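Local coordinates for protein putative pyridoxal phosphate-dependent transferase (Clostridium difficile, PDB 4DQ6) that is a putative pyridoxal phosphate-dependent transferase of the class I and II aminotransferase family and binds pyridoxal-5'-phosphate, at residues Y151-I162 and W181-I192. Sequence-based numbering, arbitrary orientation.
Sequences YIMDYEDIENKI and WTKDELKKLGDI
Tyr155 reaches across from the first turn of helix 155-161 and wedges as a knob between Glu185, Lys188, Leu189 and Ile192 of helix 183-192. The two helices run nearly parallel, 11° apart, with the axes of these segments coming within 10.9 Å, both packed on the central mixed sheet of the fold.

Two aromatic rings carry much of the packing. The aliphatic chain of Lys188 lies over one face of the Tyr155 ring, its CD 3.8 Å from the ring centroid in a CH-pi contact, while Met153 CB covers the opposite face nearer the rim. Met153, extended beyond CG, carries its methyl over the Trp181 indole, with CE 3.6 Å from the centroid of the five-membered ring; SD stands farther off, 4.8 Å from the centroid of the Trp181 six-membered ring, a more distant Met-aromatic contact. Trp181 NE1 bonds to the carbonyl of Cys171, a residue of the pyridoxal-5'-phosphate pocket.

Deeper, Leu189 CD2 meets Met153 CE at 3.7 Å, and its other methyl, CD1, touches Ile158 CD1. Ile192 CG2 adds to this apolar layer against Ile158 CG2, and strand 165-171 backs Met153 and Leu189.

The polar link is Tyr155 OH donating to Glu185 O at 2.9 Å, well off the carbonyl axis (106°); the same oxygen takes Leu189 N. One water accepts from Met153 N and donates to Tyr155 OH and to Glu185 OE2, the latter at 2.7 Å. Glu185 OE1 meanwhile closes a capping box with Thr182 and forms a salt bridge with Arg179.

Held by Lys188 over one face and Glu185 O at its hydroxyl, and backed by Met153 CB from its own segment, the phenol should fix helix 155-161 against the Glu185 to Ile192 face of helix 183-192.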
ATOM      1  N   TYR A 151      29.829  -3.970  18.828  1.00 15.40           N
ATOM      2  CA  TYR A 151      29.938  -3.246  17.576  1.00 15.01           C
ATOM      3  C   TYR A 151      29.932  -1.736  17.787  1.00 14.71           C
ATOM      4  O   TYR A 151      29.179  -1.187  18.571  1.00 14.73           O
ATOM      5  CB  TYR A 151      28.797  -3.578  16.615  1.00 14.44           C
ATOM      6  CG  TYR A 151      28.822  -4.979  16.072  1.00 14.90           C
ATOM      7  CD1 TYR A 151      28.277  -6.033  16.800  1.00 15.22           C
ATOM      8  CD2 TYR A 151      29.529  -5.292  14.884  1.00 15.65           C
ATOM      9  CE1 TYR A 151      28.296  -7.323  16.309  1.00 15.29           C
ATOM     10  CE2 TYR A 151      29.558  -6.583  14.366  1.00 15.01           C
ATOM     11  CZ  TYR A 151      28.900  -7.612  15.120  1.00 15.23           C
ATOM     12  OH  TYR A 151      28.974  -8.864  14.569  1.00 16.47           O
ATOM     13  N   ILE A 152      30.749  -1.042  17.000  1.00 14.32           N
ATOM     14  CA  ILE A 152      30.717   0.411  16.885  1.00 15.32           C
ATOM     15  C   ILE A 152      30.793   0.806  15.409  1.00 15.16           C
ATOM     16  O   ILE A 152      31.122  -0.003  14.549  1.00 16.24           O
ATOM     17  CB  ILE A 152      31.843   1.109  17.731  1.00 15.44           C
ATOM     18  CG1 ILE A 152      33.249   0.811  17.207  1.00 16.87           C
ATOM     19  CG2 ILE A 152      31.524   0.798  19.235  1.00 15.16           C
ATOM     20  CD1 ILE A 152      34.338   1.710  17.818  1.00 17.34           C
ATOM     21  N   MET A 153      30.422   2.033  15.156  1.00 15.32           N
ATOM     22  CA  MET A 153      30.733   2.636  13.825  1.00 17.40           C
ATOM     23  C   MET A 153      32.220   2.769  13.535  1.00 18.83           C
ATOM     24  O   MET A 153      33.046   3.072  14.427  1.00 18.51           O
ATOM     25  CB  MET A 153      30.030   3.963  13.717  1.00 17.90           C
ATOM     26  CG  MET A 153      28.519   3.895  13.979  1.00 17.30           C
ATOM     27  SD  MET A 153      27.740   5.450  13.492  1.00 17.68           S
ATOM     28  CE  MET A 153      26.045   5.113  13.957  1.00 18.51           C
ATOM     29  N   ASP A 154      32.594   2.525  12.268  1.00 18.82           N
ATOM     30  CA  ASP A 154      33.972   2.705  11.866  1.00 20.83           C
ATOM     31  C   ASP A 154      34.131   4.094  11.233  1.00 21.84           C
ATOM     32  O   ASP A 154      34.030   4.255  10.028  1.00 22.85           O
ATOM     33  CB  ASP A 154      34.426   1.598  10.935  1.00 21.85           C
ATOM     34  CG  ASP A 154      35.921   1.609  10.688  1.00 24.21           C
ATOM     35  OD1 ASP A 154      36.561   2.675  10.900  1.00 24.89           O
ATOM     36  OD2 ASP A 154      36.482   0.548  10.290  1.00 26.55           O
ATOM     37  N   TYR A 155      34.374   5.087  12.082  1.00 21.58           N
ATOM     38  CA  TYR A 155      34.306   6.474  11.669  1.00 22.06           C
ATOM     39  C   TYR A 155      35.408   6.798  10.679  1.00 24.42           C
ATOM     40  O   TYR A 155      35.166   7.596   9.760  1.00 24.61           O
ATOM     41  CB  TYR A 155      34.357   7.406  12.882  1.00 20.93           C
ATOM     42  CG  TYR A 155      33.171   7.282  13.805  1.00 19.58           C
ATOM     43  CD1 TYR A 155      31.905   7.751  13.426  1.00 18.89           C
ATOM     44  CD2 TYR A 155      33.309   6.665  15.008  1.00 18.79           C
ATOM     45  CE1 TYR A 155      30.818   7.651  14.263  1.00 18.41           C
ATOM     46  CE2 TYR A 155      32.215   6.569  15.850  1.00 17.52           C
ATOM     47  CZ  TYR A 155      30.989   7.028  15.449  1.00 18.72           C
ATOM     48  OH  TYR A 155      29.924   6.949  16.303  1.00 18.35           O
ATOM     49  N   GLU A 156      36.612   6.228  10.869  1.00 26.57           N
ATOM     50  CA  GLU A 156      37.707   6.376   9.922  1.00 29.62           C
ATOM     51  C   GLU A 156      37.300   5.809   8.567  1.00 28.51           C
ATOM     52  O   GLU A 156      37.583   6.417   7.539  1.00 30.08           O
ATOM     53  CB  GLU A 156      38.992   5.660  10.426  1.00 33.22           C
ATOM     54  CG  GLU A 156      40.236   5.857   9.567  1.00 39.35           C
ATOM     55  CD  GLU A 156      41.460   5.093  10.079  1.00 42.05           C
ATOM     56  OE1 GLU A 156      42.592   5.582   9.891  1.00 50.28           O
ATOM     57  OE2 GLU A 156      41.279   4.002  10.666  1.00 44.42           O
ATOM     58  N   ASP A 157      36.662   4.639   8.555  1.00 26.32           N
ATOM     59  CA  ASP A 157      36.279   4.005   7.287  1.00 26.26           C
ATOM     60  C   ASP A 157      35.241   4.842   6.543  1.00 26.03           C
ATOM     61  O   ASP A 157      35.346   5.016   5.306  1.00 23.66           O
ATOM     62  CB  ASP A 157      35.780   2.577   7.512  1.00 26.21           C
ATOM     63  CG  ASP A 157      35.585   1.821   6.243  1.00 27.17           C
ATOM     64  OD1 ASP A 157      36.586   1.523   5.521  1.00 30.25           O
ATOM     65  OD2 ASP A 157      34.410   1.561   5.926  1.00 28.08           O
ATOM     66  N   ILE A 158      34.274   5.384   7.295  1.00 24.49           N
ATOM     67  CA  ILE A 158      33.220   6.263   6.750  1.00 24.95           C
ATOM     68  C   ILE A 158      33.882   7.465   6.078  1.00 27.79           C
ATOM     69  O   ILE A 158      33.629   7.759   4.895  1.00 29.32           O
ATOM     70  CB  ILE A 158      32.323   6.816   7.839  1.00 23.09           C
ATOM     71  CG1 ILE A 158      31.485   5.677   8.450  1.00 21.88           C
ATOM     72  CG2 ILE A 158      31.360   7.826   7.271  1.00 24.55           C
ATOM     73  CD1 ILE A 158      30.615   6.062   9.660  1.00 21.94           C
ATOM     74  N   GLU A 159      34.768   8.132   6.819  1.00 28.14           N
ATOM     75  CA  GLU A 159      35.559   9.255   6.265  1.00 30.45           C
ATOM     76  C   GLU A 159      36.322   8.881   5.001  1.00 30.35           C
ATOM     77  O   GLU A 159      36.329   9.657   3.996  1.00 30.23           O
ATOM     78  CB  GLU A 159      36.562   9.725   7.318  1.00 33.51           C
ATOM     79  CG  GLU A 159      35.996  10.692   8.333  1.00 37.56           C
ATOM     80  CD  GLU A 159      35.909  12.126   7.812  1.00 41.68           C
ATOM     81  OE1 GLU A 159      36.217  12.390   6.633  1.00 48.19           O
ATOM     82  OE2 GLU A 159      35.508  12.999   8.608  1.00 47.64           O
ATOM     83  N   ASN A 160      36.940   7.707   5.020  1.00 29.58           N
ATOM     84  CA  ASN A 160      37.776   7.249   3.908  0.50 31.68           C
ATOM     85  C   ASN A 160      36.965   6.988   2.628  1.00 32.01           C
ATOM     86  O   ASN A 160      37.474   7.058   1.522  1.00 32.19           O
ATOM     87  CB  ASN A 160      38.490   5.959   4.294  1.00 32.34           C
ATOM     88  CG  ASN A 160      39.856   6.206   4.926  0.50 34.44           C
ATOM     89  OD1 ASN A 160      40.158   7.340   5.296  0.50 35.23           O
ATOM     90  ND2 ASN A 160      40.631   5.145   5.154  0.50 35.33           N
ATOM     91  N   LYS A 161      35.690   6.659   2.803  1.00 29.20           N
ATOM     92  CA  LYS A 161      34.815   6.269   1.697  1.00 30.74           C
ATOM     93  C   LYS A 161      33.753   7.321   1.354  1.00 30.90           C
ATOM     94  O   LYS A 161      32.920   7.062   0.483  1.00 31.38           O
ATOM     95  CB  LYS A 161      34.123   4.926   2.002  1.00 29.36           C
ATOM     96  CG  LYS A 161      35.024   3.721   2.185  1.00 29.86           C
ATOM     97  CD  LYS A 161      34.232   2.461   2.523  1.00 29.39           C
ATOM     98  CE  LYS A 161      35.119   1.265   2.767  1.00 29.91           C
ATOM     99  NZ  LYS A 161      34.473   0.201   3.589  1.00 30.37           N
ATOM    100  N   ILE A 162      33.807   8.502   1.983  1.00 31.87           N
ATOM    101  CA  ILE A 162      32.739   9.521   1.899  1.00 32.01           C
ATOM    102  C   ILE A 162      32.694  10.289   0.578  1.00 32.88           C
ATOM    103  O   ILE A 162      31.627  10.814   0.207  1.00 32.13           O
ATOM    104  CB  ILE A 162      32.834  10.552   3.056  1.00 33.23           C
ATOM    105  CG1 ILE A 162      31.463  11.138   3.401  1.00 35.24           C
ATOM    106  CG2 ILE A 162      33.765  11.702   2.717  1.00 36.51           C
ATOM    107  CD1 ILE A 162      30.470  10.180   3.994  1.00 34.26           C
ATOM    108  N   TRP A 181      22.446   3.433  19.388  1.00 13.67           N
ATOM    109  CA  TRP A 181      23.556   4.372  19.341  1.00 14.26           C
ATOM    110  C   TRP A 181      23.394   5.441  20.413  1.00 13.96           C
ATOM    111  O   TRP A 181      22.279   5.958  20.642  1.00 15.24           O
ATOM    112  CB  TRP A 181      23.611   5.010  17.976  1.00 14.44           C
ATOM    113  CG  TRP A 181      23.718   4.000  16.823  1.00 14.17           C
ATOM    114  CD1 TRP A 181      22.766   3.753  15.845  1.00 13.92           C
ATOM    115  CD2 TRP A 181      24.779   3.053  16.561  1.00 13.12           C
ATOM    116  NE1 TRP A 181      23.181   2.801  14.996  1.00 13.33           N
ATOM    117  CE2 TRP A 181      24.358   2.278  15.396  1.00 12.66           C
ATOM    118  CE3 TRP A 181      25.928   2.721  17.197  1.00 13.26           C
ATOM    119  CZ2 TRP A 181      25.198   1.312  14.812  1.00 13.08           C
ATOM    120  CZ3 TRP A 181      26.774   1.749  16.608  1.00 12.90           C
ATOM    121  CH2 TRP A 181      26.362   1.015  15.495  1.00 12.92           C
ATOM    122  N   THR A 182      24.515   5.833  21.043  1.00 14.93           N
ATOM    123  CA  THR A 182      24.457   6.917  22.017  1.00 15.00           C
ATOM    124  C   THR A 182      24.467   8.278  21.292  1.00 16.00           C
ATOM    125  O   THR A 182      24.777   8.372  20.094  1.00 14.98           O
ATOM    126  CB  THR A 182      25.649   6.878  22.980  1.00 16.03           C
ATOM    127  OG1 THR A 182      26.828   7.158  22.201  1.00 17.09           O
ATOM    128  CG2 THR A 182      25.798   5.489  23.648  1.00 15.86           C
ATOM    129  N   LYS A 183      24.037   9.300  21.997  1.00 17.03           N
ATOM    130  CA  LYS A 183      24.046  10.651  21.428  1.00 19.14           C
ATOM    131  C   LYS A 183      25.402  10.981  20.913  1.00 19.52           C
ATOM    132  O   LYS A 183      25.529  11.510  19.810  1.00 20.25           O
ATOM    133  CB  LYS A 183      23.590  11.636  22.468  1.00 22.58           C
ATOM    134  CG  LYS A 183      23.617  13.065  21.953  1.00 25.97           C
ATOM    135  CD  LYS A 183      23.461  14.003  23.133  1.00 30.28           C
ATOM    136  CE  LYS A 183      21.988  14.143  23.448  1.00 33.45           C
ATOM    137  NZ  LYS A 183      21.283  14.899  22.366  1.00 39.87           N
ATOM    138  N   ASP A 184      26.438  10.677  21.684  1.00 19.14           N
ATOM    139  CA  ASP A 184      27.782  10.994  21.197  1.00 19.49           C
ATOM    140  C   ASP A 184      28.203  10.209  19.951  1.00 18.16           C
ATOM    141  O   ASP A 184      28.929  10.724  19.049  1.00 17.15           O
ATOM    142  CB  ASP A 184      28.831  10.837  22.291  1.00 20.59           C
ATOM    143  CG  ASP A 184      28.774  11.950  23.364  1.00 23.73           C
ATOM    144  OD1 ASP A 184      28.084  12.967  23.178  1.00 26.15           O
ATOM    145  OD2 ASP A 184      29.513  11.797  24.378  1.00 27.86           O
ATOM    146  N   GLU A 185      27.736   8.968  19.830  1.00 16.35           N
ATOM    147  CA  GLU A 185      28.013   8.218  18.613  1.00 16.05           C
ATOM    148  C   GLU A 185      27.292   8.824  17.405  1.00 15.98           C
ATOM    149  O   GLU A 185      27.820   8.893  16.300  1.00 16.87           O
ATOM    150  CB  GLU A 185      27.643   6.742  18.745  1.00 15.01           C
ATOM    151  CG  GLU A 185      28.585   5.939  19.595  1.00 15.83           C
ATOM    152  CD  GLU A 185      28.083   4.531  19.864  1.00 16.54           C
ATOM    153  OE1 GLU A 185      26.977   4.435  20.376  1.00 18.12           O
ATOM    154  OE2 GLU A 185      28.824   3.561  19.558  1.00 16.22           O
ATOM    155  N   LEU A 186      26.075   9.284  17.625  1.00 15.97           N
ATOM    156  CA  LEU A 186      25.278   9.887  16.570  1.00 16.05           C
ATOM    157  C   LEU A 186      25.792  11.267  16.203  1.00 17.20           C
ATOM    158  O   LEU A 186      25.862  11.617  15.004  1.00 17.38           O
ATOM    159  CB  LEU A 186      23.831   9.983  17.013  1.00 16.05           C
ATOM    160  CG  LEU A 186      23.151   8.621  17.189  1.00 16.24           C
ATOM    161  CD1 LEU A 186      21.841   8.830  17.935  1.00 16.98           C
ATOM    162  CD2 LEU A 186      22.938   7.976  15.824  1.00 16.02           C
ATOM    163  N   LYS A 187      26.270  12.009  17.194  1.00 18.85           N
ATOM    164  CA  LYS A 187      26.909  13.315  16.893  1.00 20.00           C
ATOM    165  C   LYS A 187      28.115  13.144  16.026  1.00 20.00           C
ATOM    166  O   LYS A 187      28.306  13.900  15.087  1.00 20.04           O
ATOM    167  CB  LYS A 187      27.359  13.979  18.178  1.00 22.70           C
ATOM    168  CG  LYS A 187      26.215  14.573  18.956  1.00 25.41           C
ATOM    169  CD  LYS A 187      26.698  15.025  20.342  1.00 29.70           C
ATOM    170  CE  LYS A 187      25.837  16.161  20.856  1.00 33.13           C
ATOM    171  NZ  LYS A 187      26.678  17.052  21.707  1.00 34.90           N
ATOM    172  N   LYS A 188      28.940  12.151  16.338  1.00 18.87           N
ATOM    173  CA  LYS A 188      30.157  11.980  15.514  1.00 19.84           C
ATOM    174  C   LYS A 188      29.798  11.667  14.069  1.00 19.10           C
ATOM    175  O   LYS A 188      30.365  12.225  13.136  1.00 20.34           O
ATOM    176  CB  LYS A 188      31.061  10.934  16.136  1.00 20.61           C
ATOM    177  CG  LYS A 188      32.480  10.979  15.576  1.00 23.37           C
ATOM    178  CD  LYS A 188      33.399  10.177  16.478  1.00 25.62           C
ATOM    179  CE  LYS A 188      34.692   9.838  15.791  1.00 27.36           C
ATOM    180  NZ  LYS A 188      35.586  11.014  15.770  1.00 29.89           N
ATOM    181  N   LEU A 189      28.808  10.814  13.842  1.00 17.18           N
ATOM    182  CA  LEU A 189      28.352  10.487  12.488  1.00 17.57           C
ATOM    183  C   LEU A 189      27.747  11.699  11.803  1.00 18.60           C
ATOM    184  O   LEU A 189      27.997  11.959  10.631  1.00 21.11           O
ATOM    185  CB  LEU A 189      27.305   9.350  12.521  1.00 16.60           C
ATOM    186  CG  LEU A 189      26.587   8.972  11.221  1.00 16.22           C
ATOM    187  CD1 LEU A 189      27.652   8.512  10.185  1.00 17.46           C
ATOM    188  CD2 LEU A 189      25.435   7.973  11.614  1.00 15.16           C
ATOM    189  N   GLY A 190      26.874  12.412  12.505  1.00 20.15           N
ATOM    190  CA  GLY A 190      26.128  13.461  11.859  1.00 20.21           C
ATOM    191  C   GLY A 190      27.054  14.615  11.503  1.00 21.37           C
ATOM    192  O   GLY A 190      26.811  15.299  10.534  1.00 23.02           O
ATOM    193  N   ASP A 191      28.097  14.797  12.300  1.00 22.21           N
ATOM    194  CA  ASP A 191      29.102  15.823  11.992  1.00 24.65           C
ATOM    195  C   ASP A 191      29.839  15.497  10.725  1.00 24.97           C
ATOM    196  O   ASP A 191      30.076  16.387   9.894  1.00 24.28           O
ATOM    197  CB  ASP A 191      30.086  15.939  13.147  1.00 27.28           C
ATOM    198  CG  ASP A 191      29.532  16.726  14.289  1.00 29.92           C
ATOM    199  OD1 ASP A 191      28.479  17.386  14.114  1.00 33.36           O
ATOM    200  OD2 ASP A 191      30.177  16.716  15.373  1.00 33.42           O
ATOM    201  N   ILE A 192      30.229  14.242  10.566  1.00 23.78           N
ATOM    202  CA  ILE A 192      30.855  13.807   9.320  1.00 24.62           C
ATOM    203  C   ILE A 192      29.957  14.102   8.122  1.00 24.81           C
ATOM    204  O   ILE A 192      30.344  14.669   7.130  1.00 24.70           O
ATOM    205  CB  ILE A 192      31.217  12.299   9.367  1.00 24.22           C
ATOM    206  CG1 ILE A 192      32.355  12.067  10.374  1.00 24.17           C
ATOM    207  CG2 ILE A 192      31.666  11.803   7.994  1.00 24.41           C
ATOM    208  CD1 ILE A 192      32.641  10.602  10.638  1.00 23.94           C
TER
HETATM  209  O   HOH W   1      29.956   4.107  17.169  1.00 17.59           O